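Local coordinates for archaeal flagellar ATP-binding protein FlaH (Methanocaldococcus jannaschii DSM 2661, PDB 4WIA), which probably binds ATP and magnesium as a KaiC-like P-loop ATPase component of the archaellum, with a suggested regulatory role in its assembly, at residues K166-E170 with S171-I175. Residues are numbered along the deposited sequence; the frame is centred on the assembly and turned at random.
Sequences KELPE and SVLTI
Leu168 and Leu173 meet at the start of helix 170-179, where the loop after strand 158-163 of the P-loop NTPase fold turns into the helix. CB of Leu168 lies 4.1 Å from CD2 of Leu173, while CD1 of Leu168 packs at the same separation on CG1 of Val172, the two side chains crossing at about a right angle. Leucine suits the buried place of Leu168 because its side chain also touches Ile133 and Ala134 of helix 129-134. Leu173, which also touches Pro165, has CG anti to its carbonyl carbon (chi1 -68°), which turns the isopropyl end back toward the loop and sets CD1 3.7 Å from O of Leu168. An alanine in place of Leu173 would probably open a gap beside CB of Leu168 and take away one apolar contact of Pro165. Pro169 is the N-cap residue; its ring packs by CG on CG2 of Val172, and its missing N-H costs nothing where helical i to i+4 bonds need no N-cap amide. Its carbonyl begins the helical pattern, accepting a hydrogen bond from N of Leu173 at 3.1 Å in the carbonyl plane, plus a weak one from N of Val172. Farther out, Glu170 bends at chi2 (41°), bringing its OE1 to within 3.4 Å of CD1 of Leu173; its carboxylate probably suits the helix's positive end, and OE2 forms a salt bridge with Arg177. Threonine suits the place of Thr174 because its hydroxyl can fold back onto the preceding turn: N and OG1 of Thr174 grip O of Glu170 from opposite faces of its carbonyl plane, each at 3.0 Å, OG1 standing 35° out of that plane.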
loop_
_atom_site.group_PDB
_atom_site.type_symbol
_atom_site.label_atom_id
_atom_site.label_comp_id
_atom_site.label_asym_id
_atom_site.label_seq_id
_atom_site.Cartn_x
_atom_site.Cartn_y
_atom_site.Cartn_z
ATOM N N LYS A 166 -0.931 10.165 -36.968
ATOM C CA LYS A 166 -1.550 9.890 -38.267
ATOM C C LYS A 166 -3.021 10.325 -38.397
ATOM O O LYS A 166 -3.611 10.321 -39.495
ATOM C CB LYS A 166 -1.445 8.420 -38.623
ATOM C CG LYS A 166 -0.062 8.024 -39.095
ATOM C CD LYS A 166 0.120 6.509 -39.117
ATOM C CE LYS A 166 1.173 6.075 -40.111
ATOM N NZ LYS A 166 0.684 6.271 -41.503
ATOM N N GLU A 167 -3.607 10.675 -37.274
ATOM C CA GLU A 167 -5.027 10.881 -37.208
ATOM C C GLU A 167 -5.284 12.363 -37.247
ATOM O O GLU A 167 -6.410 12.744 -37.467
ATOM C CB GLU A 167 -5.610 10.313 -35.914
ATOM C CG GLU A 167 -5.957 8.825 -35.917
ATOM C CD GLU A 167 -6.665 8.346 -34.635
ATOM O OE1 GLU A 167 -7.496 7.414 -34.727
ATOM O OE2 GLU A 167 -6.401 8.851 -33.539
ATOM N N LEU A 168 -4.259 13.197 -37.053
ATOM C CA LEU A 168 -4.448 14.637 -36.971
ATOM C C LEU A 168 -3.378 15.388 -37.732
ATOM O O LEU A 168 -2.236 14.931 -37.814
ATOM C CB LEU A 168 -4.391 15.086 -35.520
ATOM C CG LEU A 168 -5.402 14.468 -34.571
ATOM C CD1 LEU A 168 -5.103 14.976 -33.176
ATOM C CD2 LEU A 168 -6.824 14.800 -34.963
ATOM N N PRO A 169 -3.749 16.549 -38.333
ATOM C CA PRO A 169 -2.720 17.441 -38.914
ATOM C C PRO A 169 -1.749 18.045 -37.865
ATOM O O PRO A 169 -2.064 18.180 -36.677
ATOM C CB PRO A 169 -3.527 18.544 -39.643
ATOM C CG PRO A 169 -4.960 18.308 -39.329
ATOM C CD PRO A 169 -5.124 17.016 -38.566
ATOM N N GLU A 170 -0.570 18.387 -38.368
ATOM C CA GLU A 170 0.537 18.936 -37.601
ATOM C C GLU A 170 0.138 20.213 -36.889
ATOM O O GLU A 170 0.585 20.487 -35.783
ATOM C CB GLU A 170 1.721 19.191 -38.539
ATOM C CG GLU A 170 3.079 19.483 -37.916
ATOM C CD GLU A 170 3.491 18.662 -36.697
ATOM O OE1 GLU A 170 2.943 17.593 -36.328
ATOM O OE2 GLU A 170 4.442 19.144 -36.068
ATOM N N SER A 171 -0.710 20.993 -37.540
ATOM C CA SER A 171 -1.202 22.238 -36.950
ATOM C C SER A 171 -1.841 21.923 -35.590
ATOM O O SER A 171 -1.522 22.554 -34.585
ATOM C CB SER A 171 -2.158 22.961 -37.919
ATOM O OG SER A 171 -3.335 22.198 -38.147
ATOM N N VAL A 172 -2.662 20.886 -35.548
ATOM C CA VAL A 172 -3.354 20.501 -34.322
ATOM C C VAL A 172 -2.392 19.889 -33.283
ATOM O O VAL A 172 -2.454 20.168 -32.057
ATOM C CB VAL A 172 -4.468 19.497 -34.663
ATOM C CG1 VAL A 172 -5.181 19.058 -33.405
ATOM C CG2 VAL A 172 -5.458 20.081 -35.655
ATOM N N LEU A 173 -1.504 19.047 -33.775
ATOM C CA LEU A 173 -0.561 18.340 -32.889
ATOM C C LEU A 173 0.302 19.337 -32.123
ATOM O O LEU A 173 0.468 19.203 -30.917
ATOM C CB LEU A 173 0.309 17.379 -33.710
ATOM C CG LEU A 173 -0.412 16.175 -34.336
ATOM C CD1 LEU A 173 0.449 15.457 -35.388
ATOM C CD2 LEU A 173 -0.910 15.225 -33.277
ATOM N N THR A 174 0.856 20.322 -32.834
ATOM C CA THR A 174 1.650 21.391 -32.216
ATOM C C THR A 174 0.940 22.052 -31.031
ATOM O O THR A 174 1.581 22.409 -30.052
ATOM C CB THR A 174 1.957 22.466 -33.249
ATOM O OG1 THR A 174 2.793 21.933 -34.291
ATOM C CG2 THR A 174 2.656 23.648 -32.609
ATOM N N ILE A 175 -0.383 22.196 -31.110
ATOM C CA ILE A 175 -1.147 22.853 -30.049
ATOM C C ILE A 175 -1.217 21.975 -28.849
ATOM O O ILE A 175 -1.096 22.418 -27.715
ATOM C CB ILE A 175 -2.597 23.220 -30.521
ATOM C CG1 ILE A 175 -2.531 24.314 -31.581
ATOM C CG2 ILE A 175 -3.467 23.672 -29.348
ATOM C CD1 ILE A 175 -3.793 24.441 -32.399
#